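Long-range contacts in cysteine synthase 3 (Entamoeba histolytica, PDB 6KR5), which catalyses, as an O-acetylserine sulfhydrylase dependent on pyridoxal-5'-phosphate, the formation of cysteine from O-acetylserine and sulfide: residues G182-V191 with K208-V216; G192-E202 with T243-V251. All blocks are in the same frame, centred on the assembly; numbering follows the deposited sequence.

Interaction 1 pairs the parallel strands 186-190 and 212-218 of the mixed sheet, and interaction 2 packs the helix 195-207, which connects those strands, against the loop 243-251, ahead of strand 253-257. The four segments alternate along the chain: 182-191, 192-202, 208-216, then 243-251. The centres of the two interactions lie about 11 Å apart, and they touch directly, V213 CG1 standing 3.5 Å from V197 CG2. Together they make up a right-handed beta-alpha-beta crossover and the loop over its helix. The turn from strand to helix, residues 190 to 196, carries the cofactor phosphate, so strand end and helix start meet the cofactor directly, and the loop contacts T193 and A194 as second shell.

Interaction 1. Residues G182-V191 with K208-V216; sequences GEVDIIVSAV and KKGVKVVAV. With PLP (pyridoxal-5'-phosphate), chain D.
K208 reaches across to the turn ahead of strand 186-190 with a fully extended side chain, CG anti to the backbone N (chi1 -175°). Its NZ donates to G182 O in the carbonyl plane at 2.9 Å, and to V184 O at 3.0 Å from well above that carbonyl's plane. The salt bridge to D185 OD1 is long and weak, at 3.5 Å, and water 4 spans the same two atoms; D185 OD2 is held by T301 N. A type I turn from K208 to V211 then brings the chain into register. K212 N binds D185 O and K212 O receives I187 N, which opens a parallel ladder. V213 CG2 lies 3.8 Å from I187 CG2, the two side chains side by side. V214 continues the ladder with I187 and S189, and on the other face its CG2 meets I186 CG2 at 3.7 Å. V216 N donates to S189 O, V216 CG2 comes within 3.6 Å of V188 CG1, and V216 O accepts V191 N, just where the chain turns toward the PLP phosphate. The axes of 186-190 and 212-216 approach to 4.6 Å at 20°. Helix 279-292 packs on the V188, V214 and V216 face, helix 195-207 on the S189 and V213 face, and strand 301-306 flanks strand 186-190.

Interaction 2. Residues G192-E202 with T243-V251; sequences GTAGTVIGVGE and TDIYKKEVV. With PLP (pyridoxal-5'-phosphate), chain D.
I198 projects from helix 195-207 onto I245, K247 and V250 of the loop 243-251. Its CB lies 4.2 Å from I245 CG2. CG1, anti to the carbonyl carbon (chi1 -61°), passes I245 O at 3.6 Å, while the CG2 branch rests near K247 CD. The tip, CD1, settles 3.6 Å from K247 N and also meets V250 CB and V251 CG2, so it packs against loop backbone and the two valines. One helical turn on, E202 crosses K247 at about a right angle; its OE2 uses the syn lone pair to take K247 NZ at 2.9 Å, and water 5 donates to OE1. Toward the helix start, T243 OG1 donates to T193 O at 2.7 Å from above the carbonyl plane, and A194 CB sits at the edge of the Y246 ring, in its plane. T193 OG1 accepts G195 N in an ST turn (164° at the hydrogen) and donates to PLP O2P at 2.6 Å. The amides of G192, T193, A194 and T196 and T196 OG1 also bind the phosphate. Six hydrogen bonds thus grip it at a helix N-terminus, whose dipole would favour the anion, while apolar packing, between the T243 hydrogen bond and the E202-K247 salt bridge, fastens the loop to that helix.

Interaction 1. Residues G182-V191 with K208-V216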
loop_
_atom_site.group_PDB
_atom_site.type_symbol
_atom_site.label_atom_id
_atom_site.label_comp_id
_atom_site.label_asym_id
_atom_site.label_seq_id
_atom_site.Cartn_x
_atom_site.Cartn_y
_atom_site.Cartn_z
ATOM N N GLY B 182 -9.557 -16.815 18.799
ATOM C CA GLY B 182 -9.978 -16.433 20.130
ATOM C C GLY B 182 -8.876 -16.290 21.155
ATOM O O GLY B 182 -9.187 -16.086 22.333
ATOM N N GLU B 183 -7.600 -16.361 20.748
ATOM C CA GLU B 183 -6.488 -16.319 21.694
ATOM C C GLU B 183 -6.079 -14.905 22.093
ATOM O O GLU B 183 -5.318 -14.761 23.058
ATOM C CB GLU B 183 -5.262 -17.041 21.116
ATOM C CG GLU B 183 -5.465 -18.532 20.827
ATOM C CD GLU B 183 -5.685 -19.349 22.082
ATOM O OE1 GLU B 183 -5.156 -18.955 23.145
ATOM O OE2 GLU B 183 -6.386 -20.383 22.007
ATOM N N VAL B 184 -6.554 -13.872 21.384
ATOM C CA VAL B 184 -6.135 -12.495 21.654
ATOM C C VAL B 184 -6.341 -12.168 23.126
ATOM O O VAL B 184 -7.416 -12.401 23.688
ATOM C CB VAL B 184 -6.889 -11.509 20.731
ATOM C CG1 VAL B 184 -8.404 -11.684 20.828
ATOM C CG2 VAL B 184 -6.489 -10.058 21.030
ATOM N N ASP B 185 -5.306 -11.619 23.753
ATOM C CA ASP B 185 -5.343 -11.267 25.168
ATOM C C ASP B 185 -5.303 -9.771 25.416
ATOM O O ASP B 185 -5.913 -9.294 26.370
ATOM C CB ASP B 185 -4.168 -11.902 25.913
ATOM C CG ASP B 185 -4.319 -13.399 26.088
ATOM O OD1 ASP B 185 -5.378 -13.835 26.595
ATOM O OD2 ASP B 185 -3.375 -14.136 25.727
ATOM N N ILE B 186 -4.546 -9.036 24.608
ATOM C CA ILE B 186 -4.365 -7.598 24.774
ATOM C C ILE B 186 -4.480 -6.989 23.388
ATOM O O ILE B 186 -3.965 -7.562 22.425
ATOM C CB ILE B 186 -2.997 -7.264 25.413
ATOM C CG1 ILE B 186 -2.791 -8.068 26.706
ATOM C CG2 ILE B 186 -2.872 -5.766 25.682
ATOM C CD1 ILE B 186 -1.456 -7.855 27.353
ATOM N N ILE B 187 -5.198 -5.869 23.274
ATOM C CA ILE B 187 -5.257 -5.085 22.043
ATOM C C ILE B 187 -4.676 -3.704 22.329
ATOM O O ILE B 187 -5.038 -3.065 23.326
ATOM C CB ILE B 187 -6.696 -5.000 21.490
ATOM C CG1 ILE B 187 -6.753 -4.161 20.213
ATOM C CG2 ILE B 187 -7.681 -4.469 22.542
ATOM C CD1 ILE B 187 -6.156 -4.864 19.017
ATOM N N VAL B 188 -3.742 -3.267 21.483
ATOM C CA VAL B 188 -3.024 -2.004 21.651
ATOM C C VAL B 188 -3.359 -1.119 20.459
ATOM O O VAL B 188 -3.134 -1.516 19.303
ATOM C CB VAL B 188 -1.503 -2.222 21.744
ATOM C CG1 VAL B 188 -0.793 -0.922 22.061
ATOM C CG2 VAL B 188 -1.159 -3.265 22.788
ATOM N N SER B 189 -3.895 0.073 20.730
ATOM C CA SER B 189 -4.310 0.966 19.656
ATOM C C SER B 189 -3.930 2.397 20.013
ATOM O O SER B 189 -4.337 2.907 21.067
ATOM C CB SER B 189 -5.822 0.833 19.413
ATOM O OG SER B 189 -6.345 1.943 18.707
ATOM N N ALA B 190 -3.159 3.049 19.143
ATOM C CA ALA B 190 -2.902 4.481 19.285
ATOM C C ALA B 190 -4.132 5.287 18.857
ATOM O O ALA B 190 -4.775 4.971 17.848
ATOM C CB ALA B 190 -1.680 4.882 18.458
ATOM N N VAL B 191 -4.451 6.345 19.615
ATOM C CA VAL B 191 -5.774 6.979 19.575
ATOM C C VAL B 191 -5.731 8.287 18.791
ATOM O O VAL B 191 -5.030 9.238 19.170
ATOM C CB VAL B 191 -6.315 7.229 20.992
ATOM C CG1 VAL B 191 -7.622 8.035 20.907
ATOM C CG2 VAL B 191 -6.529 5.911 21.707
ATOM N N LYS B 208 -14.872 -11.980 24.724
ATOM C CA LYS B 208 -13.897 -12.477 25.691
ATOM C C LYS B 208 -13.670 -11.348 26.692
ATOM O O LYS B 208 -12.946 -10.393 26.396
ATOM C CB LYS B 208 -12.615 -12.892 24.982
ATOM C CG LYS B 208 -11.540 -13.542 25.837
ATOM C CD LYS B 208 -10.381 -13.997 24.954
ATOM C CE LYS B 208 -9.186 -14.448 25.753
ATOM N NZ LYS B 208 -8.123 -15.013 24.865
ATOM N N LYS B 209 -14.311 -11.456 27.863
ATOM C CA LYS B 209 -14.394 -10.326 28.784
ATOM C C LYS B 209 -13.025 -9.890 29.295
ATOM O O LYS B 209 -12.826 -8.702 29.591
ATOM C CB LYS B 209 -15.307 -10.680 29.964
ATOM C CG LYS B 209 -16.792 -10.696 29.620
ATOM C CD LYS B 209 -17.363 -9.287 29.539
ATOM C CE LYS B 209 -18.772 -9.275 28.957
ATOM N NZ LYS B 209 -18.793 -9.838 27.572
ATOM N N GLY B 210 -12.079 -10.817 29.408
ATOM C CA GLY B 210 -10.774 -10.541 29.963
ATOM C C GLY B 210 -9.769 -9.906 29.030
ATOM O O GLY B 210 -8.611 -9.744 29.427
ATOM N N VAL B 211 -10.157 -9.550 27.802
ATOM C CA VAL B 211 -9.221 -8.889 26.899
ATOM C C VAL B 211 -8.893 -7.516 27.467
ATOM O O VAL B 211 -9.793 -6.753 27.840
ATOM C CB VAL B 211 -9.805 -8.788 25.480
ATOM C CG1 VAL B 211 -8.987 -7.813 24.618
ATOM C CG2 VAL B 211 -9.848 -10.154 24.828
ATOM N N LYS B 212 -7.601 -7.215 27.568
ATOM C CA LYS B 212 -7.121 -5.930 28.056
ATOM C C LYS B 212 -7.004 -4.959 26.887
ATOM O O LYS B 212 -6.447 -5.306 25.844
ATOM C CB LYS B 212 -5.766 -6.102 28.744
ATOM C CG LYS B 212 -5.202 -4.832 29.347
ATOM C CD LYS B 212 -3.827 -5.077 29.965
ATOM C CE LYS B 212 -3.314 -3.830 30.674
ATOM N NZ LYS B 212 -1.946 -4.063 31.238
ATOM N N VAL B 213 -7.535 -3.753 27.061
ATOM C CA VAL B 213 -7.524 -2.720 26.030
ATOM C C VAL B 213 -6.510 -1.654 26.425
ATOM O O VAL B 213 -6.651 -1.014 27.474
ATOM C CB VAL B 213 -8.921 -2.119 25.840
ATOM C CG1 VAL B 213 -8.858 -0.935 24.880
ATOM C CG2 VAL B 213 -9.868 -3.196 25.323
ATOM N N VAL B 214 -5.500 -1.445 25.582
ATOM C CA VAL B 214 -4.438 -0.483 25.852
ATOM C C VAL B 214 -4.536 0.649 24.835
ATOM O O VAL B 214 -4.373 0.422 23.630
ATOM C CB VAL B 214 -3.055 -1.148 25.797
ATOM C CG1 VAL B 214 -1.952 -0.119 26.012
ATOM C CG2 VAL B 214 -2.959 -2.273 26.837
ATOM N N ALA B 215 -4.779 1.867 25.314
ATOM C CA ALA B 215 -4.787 3.052 24.465
ATOM C C ALA B 215 -3.424 3.732 24.528
ATOM O O ALA B 215 -2.811 3.802 25.596
ATOM C CB ALA B 215 -5.879 4.029 24.912
ATOM N N VAL B 216 -2.960 4.252 23.388
ATOM C CA VAL B 216 -1.644 4.871 23.271
ATOM C C VAL B 216 -1.802 6.316 22.819
ATOM O O VAL B 216 -2.586 6.609 21.910
ATOM C CB VAL B 216 -0.757 4.085 22.283
ATOM C CG1 VAL B 216 0.646 4.697 22.151
ATOM C CG2 VAL B 216 -0.690 2.626 22.700
HETATM N N1 PLP D . -2.697 6.584 13.046
HETATM C C2 PLP D . -3.088 6.995 11.801
HETATM C C2A PLP D . -2.042 7.148 10.741
HETATM C C3 PLP D . -4.424 7.253 11.547
HETATM O O3 PLP D . -4.791 7.666 10.298
HETATM C C4 PLP D . -5.365 7.089 12.554
HETATM C C4A PLP D . -6.790 7.458 12.339
HETATM O O4A PLP D . -7.152 7.926 11.253
HETATM C C5 PLP D . -4.955 6.666 13.817
HETATM C C6 PLP D . -3.620 6.423 14.048
HETATM C C5A PLP D . -5.916 6.512 14.974
HETATM O O4P PLP D . -6.996 5.654 14.732
HETATM P P PLP D . -8.393 6.054 15.406
HETATM O O1P PLP D . -8.139 6.317 16.880
HETATM O O2P PLP D . -8.877 7.304 14.730
HETATM O O3P PLP D . -9.310 4.904 15.195
HETATM O O HOH W 1 -8.038 -17.852 24.676
HETATM O O HOH W 2 -7.357 -12.552 28.042
HETATM O O HOH W 3 -5.702 -10.351 28.927
HETATM O O HOH W 4 -6.134 -16.292 26.664
#

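Interaction 2. Residues G192-E202 with T243-V251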
loop_
_atom_site.group_PDB
_atom_site.type_symbol
_atom_site.label_atom_id
_atom_site.label_comp_id
_atom_site.label_asym_id
_atom_site.label_seq_id
_atom_site.Cartn_x
_atom_site.Cartn_y
_atom_site.Cartn_z
ATOM N N GLY B 192 -6.507 8.340 17.705
ATOM C CA GLY B 192 -6.789 9.581 17.010
ATOM C C GLY B 192 -8.230 9.976 17.253
ATOM O O GLY B 192 -8.504 10.796 18.144
ATOM N N THR B 193 -9.158 9.388 16.483
ATOM C CA THR B 193 -10.582 9.590 16.736
ATOM C C THR B 193 -11.076 8.749 17.901
ATOM O O THR B 193 -12.139 9.055 18.461
ATOM C CB THR B 193 -11.433 9.250 15.503
ATOM O OG1 THR B 193 -11.392 7.837 15.248
ATOM C CG2 THR B 193 -10.954 10.022 14.272
ATOM N N ALA B 194 -10.341 7.689 18.246
ATOM C CA ALA B 194 -10.644 6.644 19.226
ATOM C C ALA B 194 -11.598 5.602 18.652
ATOM O O ALA B 194 -11.957 4.669 19.365
ATOM C CB ALA B 194 -11.199 7.195 20.554
ATOM N N GLY B 195 -11.990 5.699 17.375
ATOM C CA GLY B 195 -12.847 4.673 16.799
ATOM C C GLY B 195 -12.277 3.271 16.910
ATOM O O GLY B 195 -13.007 2.314 17.185
ATOM N N THR B 196 -10.966 3.129 16.688
ATOM C CA THR B 196 -10.354 1.800 16.721
ATOM C C THR B 196 -10.330 1.243 18.135
ATOM O O THR B 196 -10.778 0.115 18.372
ATOM C CB THR B 196 -8.938 1.830 16.154
ATOM O OG1 THR B 196 -8.981 2.262 14.788
ATOM C CG2 THR B 196 -8.340 0.441 16.194
ATOM N N VAL B 197 -9.806 2.016 19.091
ATOM C CA VAL B 197 -9.622 1.463 20.430
ATOM C C VAL B 197 -10.975 1.124 21.049
ATOM O O VAL B 197 -11.136 0.062 21.667
ATOM C CB VAL B 197 -8.779 2.413 21.307
ATOM C CG1 VAL B 197 -9.522 3.689 21.687
ATOM C CG2 VAL B 197 -8.286 1.687 22.573
ATOM N N ILE B 198 -11.979 1.977 20.837
ATOM C CA ILE B 198 -13.294 1.731 21.420
ATOM C C ILE B 198 -14.036 0.657 20.635
ATOM O O ILE B 198 -14.644 -0.243 21.220
ATOM C CB ILE B 198 -14.113 3.033 21.501
ATOM C CG1 ILE B 198 -13.410 4.077 22.382
ATOM C CG2 ILE B 198 -15.540 2.747 22.003
ATOM C CD1 ILE B 198 -12.897 3.531 23.715
ATOM N N GLY B 199 -14.002 0.735 19.303
ATOM C CA GLY B 199 -14.708 -0.251 18.498
ATOM C C GLY B 199 -14.120 -1.643 18.626
ATOM O O GLY B 199 -14.846 -2.624 18.825
ATOM N N VAL B 200 -12.799 -1.762 18.482
ATOM C CA VAL B 200 -12.186 -3.077 18.634
ATOM C C VAL B 200 -12.300 -3.544 20.077
ATOM O O VAL B 200 -12.607 -4.712 20.342
ATOM C CB VAL B 200 -10.721 -3.061 18.161
ATOM C CG1 VAL B 200 -10.062 -4.418 18.422
ATOM C CG2 VAL B 200 -10.649 -2.722 16.691
ATOM N N GLY B 201 -12.064 -2.640 21.032
ATOM C CA GLY B 201 -12.125 -3.029 22.431
ATOM C C GLY B 201 -13.504 -3.518 22.833
ATOM O O GLY B 201 -13.643 -4.572 23.461
ATOM N N GLU B 202 -14.548 -2.775 22.451
ATOM C CA GLU B 202 -15.902 -3.191 22.813
ATOM C C GLU B 202 -16.261 -4.524 22.174
ATOM O O GLU B 202 -16.872 -5.388 22.818
ATOM C CB GLU B 202 -16.915 -2.119 22.413
ATOM C CG GLU B 202 -16.925 -0.901 23.326
ATOM C CD GLU B 202 -18.019 0.089 22.982
ATOM O OE1 GLU B 202 -18.367 0.209 21.786
ATOM O OE2 GLU B 202 -18.524 0.760 23.910
ATOM N N THR B 243 -12.021 12.782 22.611
ATOM C CA THR B 243 -13.014 12.779 21.542
ATOM C C THR B 243 -14.358 12.247 22.030
ATOM O O THR B 243 -14.454 11.532 23.034
ATOM C CB THR B 243 -12.533 11.937 20.359
ATOM O OG1 THR B 243 -12.514 10.550 20.727
ATOM C CG2 THR B 243 -11.143 12.378 19.922
ATOM N N ASP B 244 -15.411 12.594 21.279
ATOM C CA ASP B 244 -16.755 12.140 21.632
ATOM C C ASP B 244 -16.872 10.618 21.583
ATOM O O ASP B 244 -17.688 10.036 22.303
ATOM C CB ASP B 244 -17.789 12.781 20.702
ATOM C CG ASP B 244 -18.088 14.227 21.056
ATOM O OD1 ASP B 244 -17.764 14.657 22.180
ATOM O OD2 ASP B 244 -18.663 14.938 20.203
ATOM N N ILE B 245 -16.066 9.954 20.747
ATOM C CA ILE B 245 -16.113 8.498 20.657
ATOM C C ILE B 245 -15.480 7.841 21.879
ATOM O O ILE B 245 -15.872 6.734 22.276
ATOM C CB ILE B 245 -15.421 8.047 19.353
ATOM C CG1 ILE B 245 -16.295 8.391 18.154
ATOM C CG2 ILE B 245 -15.087 6.563 19.387
ATOM C CD1 ILE B 245 -15.596 8.209 16.796
ATOM N N TYR B 246 -14.475 8.481 22.473
ATOM C CA TYR B 246 -13.738 7.863 23.568
ATOM C C TYR B 246 -14.661 7.524 24.735
ATOM O O TYR B 246 -15.466 8.355 25.171
ATOM C CB TYR B 246 -12.618 8.787 24.042
ATOM C CG TYR B 246 -11.613 8.070 24.911
ATOM C CD1 TYR B 246 -10.642 7.257 24.348
ATOM C CD2 TYR B 246 -11.652 8.183 26.296
ATOM C CE1 TYR B 246 -9.719 6.588 25.134
ATOM C CE2 TYR B 246 -10.738 7.514 27.088
ATOM C CZ TYR B 246 -9.776 6.722 26.499
ATOM O OH TYR B 246 -8.854 6.047 27.263
ATOM N N LYS B 247 -14.527 6.300 25.243
ATOM C CA LYS B 247 -15.262 5.820 26.416
ATOM C C LYS B 247 -14.233 5.253 27.382
ATOM O O LYS B 247 -13.744 4.142 27.170
ATOM C CB LYS B 247 -16.278 4.748 26.050
ATOM C CG LYS B 247 -17.464 5.184 25.261
ATOM C CD LYS B 247 -18.226 3.942 24.807
ATOM C CE LYS B 247 -19.722 4.113 24.929
ATOM N NZ LYS B 247 -20.429 2.855 24.559
ATOM N N LYS B 248 -13.930 5.994 28.453
ATOM C CA LYS B 248 -12.855 5.588 29.352
ATOM C C LYS B 248 -13.096 4.210 29.955
ATOM O O LYS B 248 -12.132 3.489 30.251
ATOM C CB LYS B 248 -12.682 6.629 30.461
ATOM C CG LYS B 248 -13.898 6.772 31.356
ATOM C CD LYS B 248 -13.618 7.729 32.502
ATOM C CE LYS B 248 -14.850 7.902 33.381
ATOM N NZ LYS B 248 -16.048 8.300 32.590
ATOM N N GLU B 249 -14.362 3.818 30.135
ATOM C CA GLU B 249 -14.649 2.536 30.768
ATOM C C GLU B 249 -14.260 1.343 29.899
ATOM O O GLU B 249 -14.133 0.236 30.426
ATOM C CB GLU B 249 -16.127 2.455 31.142
ATOM C CG GLU B 249 -17.075 2.417 29.966
ATOM C CD GLU B 249 -17.572 3.796 29.545
ATOM O OE1 GLU B 249 -17.038 4.817 30.037
ATOM O OE2 GLU B 249 -18.504 3.854 28.712
ATOM N N VAL B 250 -14.057 1.539 28.590
ATOM C CA VAL B 250 -13.607 0.457 27.710
ATOM C C VAL B 250 -12.106 0.236 27.811
ATOM O O VAL B 250 -11.609 -0.859 27.489
ATOM C CB VAL B 250 -14.005 0.780 26.256
ATOM C CG1 VAL B 250 -13.557 -0.307 25.263
ATOM C CG2 VAL B 250 -15.500 0.978 26.158
ATOM N N VAL B 251 -11.367 1.249 28.248
ATOM C CA VAL B 251 -9.909 1.243 28.200
ATOM C C VAL B 251 -9.355 0.836 29.558
ATOM O O VAL B 251 -9.749 1.392 30.591
ATOM C CB VAL B 251 -9.376 2.622 27.782
ATOM C CG1 VAL B 251 -7.857 2.658 27.837
ATOM C CG2 VAL B 251 -9.899 2.987 26.392
HETATM N N1 PLP D . -2.697 6.584 13.046
HETATM C C2 PLP D . -3.088 6.995 11.801
HETATM C C2A PLP D . -2.042 7.148 10.741
HETATM C C3 PLP D . -4.424 7.253 11.547
HETATM O O3 PLP D . -4.791 7.666 10.298
HETATM C C4 PLP D . -5.365 7.089 12.554
HETATM C C4A PLP D . -6.790 7.458 12.339
HETATM O O4A PLP D . -7.152 7.926 11.253
HETATM C C5 PLP D . -4.955 6.666 13.817
HETATM C C6 PLP D . -3.620 6.423 14.048
HETATM C C5A PLP D . -5.916 6.512 14.974
HETATM O O4P PLP D . -6.996 5.654 14.732
HETATM P P PLP D . -8.393 6.054 15.406
HETATM O O1P PLP D . -8.139 6.317 16.880
HETATM O O2P PLP D . -8.877 7.304 14.730
HETATM O O3P PLP D . -9.310 4.904 15.195
HETATM O O HOH W 5 -19.287 2.901 21.391
#